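PDB 4RXV: hypothetical protein lpg0944, which is of unknown function but carries an N-terminal domain of the RavJ peptidase family (clan CA), consistent with a cysteine-protease-like activity. Local coordinates for residues A[24-29]-A[44-49]; A[128-133]-A[139-144]. All coordinates share one frame; numbering follows the deposited sequence. Where two conformers were deposited one is given.

Contacts 1 and 2 lie in one RavJ-type peptidase domain, with centres about 21 Å apart, and meet where Phe29 CE1 of the 24-29 turn packs against Met131 SD, at the corner in segment 128-133, at 4.0 Å. Contact 1 sets that turn against helix 37-50 toward the periphery; contact 2 is the buried heart of a beta hairpin. Both also reach one polar cluster: Asp25 accepts bonds from Trp173 NE1 and the backbone N of Cys102, while His139 lies with Asp171 and the backbone carbonyl of Cys102. Together with the clan CA assignment, the gathering of Cys102, His139 and Asp171 may represent a Cys-His-Asp catalytic triad, although the bonds to Cys102 are to its backbone.

Contact 1 (A[24-29]-A[44-49]); sequences ADIGNF and QRYQKY
Tyr46, projecting from helix 37-50, carries nearly the whole contact by laying its side chain along Ala24 and Ile26. Its CG stands anti to the backbone N (chi1 176°), which sends the ring out from the helix toward the turn. Ile26 meets the root of this side chain: methyl CG2 sits 3.5 Å from Tyr46 CB and also touches CG and CD2, approaching the ring obliquely. The two side chains run past each other in opposite directions, so the methyl rests beside the base of the ring while the phenol end continues toward Ala24. The ethyl arm of Ile26 is anti to its own nitrogen (chi1 -174°), which leaves CG2 as the branch that touches.

Farther out, Tyr46 CE1 comes to 3.3 Å from Ala24 O and 3.7 Å from Ala24 CA, again at an oblique approach, with the methyl CB of Ala24 a looser 4.4 Å from CE1. The phenol oxygen does not bond to the carbonyl directly; a water lies between them, 3.0 Å from Tyr46 OH and 2.5 Å from Ala24 O, the latter short enough to be treated with caution.

Behind this face, Asp25 points away from the helix, into the polar cluster around Cys102, and residues 26-28 form a short 3-10 segment. Ala24 is tied by backbone bonds to Ser100, and Val22 packs on Tyr46 and Tyr49, so the helix rests on strand 22-23 as well as on the turn.

With no direct hydrogen bond across it, the contact combines a small apolar seat at the base of the tyrosine with one water bridge at its phenol end. That water would give both the phenol hydroxyl and the Ala24 carbonyl a polar partner and may help to hold the end of the ring in place.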
# COMPACT_ATOMS: atom_id res chain seq x y z
N ALA A 24 4.11 2.85 12.19
CA ALA A 24 4.49 2.35 13.51
C ALA A 24 5.92 1.82 13.59
O ALA A 24 6.47 1.72 14.68
CB ALA A 24 3.49 1.28 13.95
N ASP A 25 6.52 1.53 12.44
CA ASP A 25 7.87 0.99 12.38
C ASP A 25 8.86 2.01 11.80
O ASP A 25 9.95 1.62 11.39
CB ASP A 25 7.93 -0.32 11.59
CG ASP A 25 7.39 -0.19 10.18
OD1 ASP A 25 6.92 0.90 9.78
OD2 ASP A 25 7.40 -1.23 9.49
N ILE A 26 8.50 3.29 11.78
CA ILE A 26 9.35 4.31 11.19
C ILE A 26 10.75 4.29 11.80
O ILE A 26 11.74 4.50 11.11
CB ILE A 26 8.67 5.70 11.30
CG1 ILE A 26 9.46 6.77 10.55
CG2 ILE A 26 8.42 6.10 12.75
CD1 ILE A 26 8.59 7.94 10.15
N GLY A 27 10.85 4.03 13.10
CA GLY A 27 12.13 4.02 13.80
C GLY A 27 13.03 2.86 13.41
O GLY A 27 14.22 2.90 13.66
N ASN A 28 12.45 1.81 12.84
CA ASN A 28 13.23 0.65 12.42
C ASN A 28 13.86 0.83 11.04
O ASN A 28 14.74 0.06 10.65
CB ASN A 28 12.35 -0.60 12.37
CG ASN A 28 11.95 -1.08 13.75
OD1 ASN A 28 11.79 -0.30 14.68
ND2 ASN A 28 11.77 -2.39 13.87
N PHE A 29 13.42 1.84 10.30
CA PHE A 29 13.86 2.02 8.91
C PHE A 29 14.30 3.45 8.59
O PHE A 29 13.80 4.08 7.66
CB PHE A 29 12.73 1.61 7.97
CG PHE A 29 12.33 0.15 8.03
CD1 PHE A 29 12.95 -0.77 7.21
CD2 PHE A 29 11.30 -0.27 8.86
CE1 PHE A 29 12.57 -2.10 7.23
CE2 PHE A 29 10.92 -1.59 8.89
CZ PHE A 29 11.55 -2.51 8.07
N GLN A 44 7.74 12.76 13.80
CA GLN A 44 7.16 13.42 14.96
C GLN A 44 5.79 12.85 15.34
O GLN A 44 5.44 12.78 16.52
CB GLN A 44 7.05 14.91 14.68
CG GLN A 44 8.41 15.59 14.66
CD GLN A 44 8.41 16.91 13.93
OE1 GLN A 44 7.46 17.25 13.22
NE2 GLN A 44 9.49 17.68 14.08
N ARG A 45 5.00 12.49 14.33
CA ARG A 45 3.68 11.93 14.54
C ARG A 45 3.79 10.61 15.27
O ARG A 45 3.02 10.36 16.21
CB ARG A 45 2.96 11.77 13.20
CG ARG A 45 1.48 11.46 13.33
CD ARG A 45 0.80 11.22 11.97
NE ARG A 45 1.09 12.33 11.06
CZ ARG A 45 1.87 12.28 9.98
NH1 ARG A 45 2.39 11.15 9.53
NH2 ARG A 45 2.11 13.40 9.34
N TYR A 46 4.74 9.78 14.86
CA TYR A 46 4.95 8.51 15.54
C TYR A 46 5.38 8.73 16.99
O TYR A 46 4.95 8.00 17.88
CB TYR A 46 5.97 7.62 14.82
CG TYR A 46 6.20 6.39 15.65
CD1 TYR A 46 5.24 5.39 15.71
CD2 TYR A 46 7.37 6.23 16.39
CE1 TYR A 46 5.42 4.27 16.50
CE2 TYR A 46 7.55 5.11 17.18
CZ TYR A 46 6.58 4.13 17.24
OH TYR A 46 6.76 3.01 18.01
N GLN A 47 6.23 9.72 17.23
CA GLN A 47 6.67 9.97 18.59
C GLN A 47 5.46 10.23 19.48
O GLN A 47 5.35 9.68 20.59
CB GLN A 47 7.63 11.15 18.62
CG GLN A 47 8.97 10.82 18.00
CD GLN A 47 9.67 9.67 18.70
OE1 GLN A 47 10.04 8.67 18.08
NE2 GLN A 47 9.83 9.80 20.01
N LYS A 48 4.55 11.06 19.01
CA LYS A 48 3.35 11.40 19.77
C LYS A 48 2.42 10.19 19.95
O LYS A 48 1.89 9.97 21.04
CB LYS A 48 2.62 12.55 19.09
CG LYS A 48 3.43 13.84 19.11
CD LYS A 48 2.75 14.98 18.38
CE LYS A 48 3.58 16.25 18.51
NZ LYS A 48 2.89 17.48 18.04
N TYR A 49 2.25 9.41 18.89
CA TYR A 49 1.43 8.21 18.95
C TYR A 49 1.95 7.19 19.95
O TYR A 49 1.17 6.62 20.74
CB TYR A 49 1.41 7.60 17.56
CG TYR A 49 0.81 6.22 17.48
CD1 TYR A 49 -0.55 6.06 17.28
CD2 TYR A 49 1.61 5.08 17.57
CE1 TYR A 49 -1.10 4.80 17.16
CE2 TYR A 49 1.07 3.81 17.45
CZ TYR A 49 -0.28 3.68 17.26
OH TYR A 49 -0.85 2.43 17.13
O HOH W 1 6.32 0.33 16.81

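Contact 2 (A[128-133]-A[139-144]); sequences IGSMHS and HNITLL
Ile128 and Ile141 form a reciprocal pair of backbone hydrogen bonds, Ile128 N to Ile141 O and Ile141 N to Ile128 O, both 2.9 Å, in the hydrogen-bonded register of an antiparallel hairpin. Toward the corner at Met131 the ladder distorts: Ser130 N reaches His139 O at 2.7 Å but bent to 142°, and His139 N returns to Ser130 O at 3.2 Å from above the carbonyl plane. Between these pairs, Asn140 OD1 lies 3.2 Å from Gly129 CA, while its ND2 is held by Ser103 O.

The imidazole of His139 is fixed at both nitrogens, NE2 to Asp171 OD2 and ND1 to Cys102 O. Met131 leans on its root, CB to His139 CB 3.6 Å; a bend at chi3 (-69°) brings methyl CE obliquely to the ring.

On the face shared by Ile128, Ser130 and Ile141, Ile141 CD1 touches Ser130 CB at 3.6 Å, and Ile128 CG2 meets Leu143 CD1 at 3.8 Å with the two side chains nearly perpendicular.

The hairpin forms the middle of a four-stranded antiparallel sheet, flanked by strands 168-170 and 202-206, with helix 105-114 packed against the face bearing Asn140 and Thr142.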
# COMPACT_ATOMS: atom_id res chain seq x y z
N ILE A 128 2.96 -8.39 -3.47
CA ILE A 128 4.24 -9.08 -3.43
C ILE A 128 4.98 -8.76 -2.14
O ILE A 128 4.86 -7.68 -1.56
CB ILE A 128 5.14 -8.70 -4.65
CG1 ILE A 128 5.65 -7.26 -4.56
CG2 ILE A 128 4.39 -8.95 -5.96
CD1 ILE A 128 6.63 -6.86 -5.69
N GLY A 129 5.76 -9.74 -1.69
CA GLY A 129 6.74 -9.51 -0.65
C GLY A 129 8.05 -9.14 -1.30
O GLY A 129 8.53 -9.80 -2.21
N SER A 130 8.62 -8.05 -0.81
CA SER A 130 9.82 -7.47 -1.38
C SER A 130 10.79 -7.09 -0.25
O SER A 130 10.58 -7.48 0.90
CB SER A 130 9.43 -6.28 -2.27
OG SER A 130 10.52 -5.61 -2.88
N MET A 131 11.86 -6.37 -0.56
CA MET A 131 12.88 -6.03 0.44
C MET A 131 13.36 -7.29 1.14
O MET A 131 13.33 -7.43 2.36
CB MET A 131 12.37 -4.96 1.42
CG MET A 131 13.49 -4.26 2.15
SD MET A 131 12.89 -3.01 3.30
CE MET A 131 12.28 -1.80 2.17
N HIS A 132 13.83 -8.21 0.30
CA HIS A 132 14.32 -9.50 0.77
C HIS A 132 15.56 -9.35 1.59
O HIS A 132 16.47 -8.63 1.22
CB HIS A 132 14.62 -10.36 -0.44
CG HIS A 132 14.97 -11.76 -0.12
ND1 HIS A 132 16.22 -12.28 -0.39
CD2 HIS A 132 14.26 -12.76 0.45
CE1 HIS A 132 16.25 -13.55 0.00
NE2 HIS A 132 15.07 -13.86 0.51
N SER A 133 15.58 -10.09 2.70
CA SER A 133 16.67 -10.10 3.65
C SER A 133 16.70 -11.42 4.39
O SER A 133 15.76 -11.75 5.12
CB SER A 133 16.50 -8.98 4.66
OG SER A 133 17.67 -8.83 5.43
N HIS A 139 8.93 -6.17 3.27
CA HIS A 139 8.09 -5.08 2.79
C HIS A 139 7.16 -5.55 1.68
O HIS A 139 7.62 -5.95 0.62
CB HIS A 139 9.01 -4.02 2.23
CG HIS A 139 8.32 -2.81 1.69
ND1 HIS A 139 7.21 -2.25 2.28
CD2 HIS A 139 8.61 -2.04 0.62
CE1 HIS A 139 6.84 -1.19 1.58
NE2 HIS A 139 7.68 -1.03 0.59
N ASN A 140 5.86 -5.47 1.91
CA ASN A 140 4.92 -5.83 0.85
C ASN A 140 4.63 -4.61 -0.02
O ASN A 140 4.64 -3.47 0.46
CB ASN A 140 3.67 -6.46 1.40
CG ASN A 140 3.98 -7.76 2.14
OD1 ASN A 140 4.82 -8.53 1.70
ND2 ASN A 140 3.33 -7.99 3.24
N ILE A 141 4.41 -4.87 -1.29
CA ILE A 141 4.16 -3.85 -2.31
C ILE A 141 3.01 -4.31 -3.17
O ILE A 141 2.86 -5.49 -3.45
CB ILE A 141 5.44 -3.66 -3.20
CG1 ILE A 141 6.60 -3.13 -2.34
CG2 ILE A 141 5.16 -2.76 -4.37
CD1 ILE A 141 7.93 -3.09 -3.08
N THR A 142 2.19 -3.37 -3.62
CA THR A 142 1.09 -3.65 -4.54
C THR A 142 1.52 -3.33 -5.95
O THR A 142 2.20 -2.33 -6.19
CB THR A 142 -0.17 -2.93 -4.07
OG1 THR A 142 -0.57 -3.57 -2.86
CG2 THR A 142 -1.32 -2.98 -5.06
N LEU A 143 1.11 -4.18 -6.89
CA LEU A 143 1.38 -3.98 -8.31
C LEU A 143 0.08 -3.90 -9.10
O LEU A 143 -0.89 -4.59 -8.82
CB LEU A 143 2.19 -5.12 -8.93
CG LEU A 143 3.51 -5.47 -8.25
CD1 LEU A 143 4.13 -6.69 -8.96
CD2 LEU A 143 4.46 -4.30 -8.25
N LEU A 144 0.12 -3.05 -10.12
CA LEU A 144 -0.84 -3.06 -11.22
C LEU A 144 -0.15 -3.64 -12.44
O LEU A 144 0.85 -3.09 -12.89
CB LEU A 144 -1.32 -1.64 -11.52
CG LEU A 144 -2.17 -1.01 -10.41
CD1 LEU A 144 -2.16 0.51 -10.51
CD2 LEU A 144 -3.58 -1.52 -10.46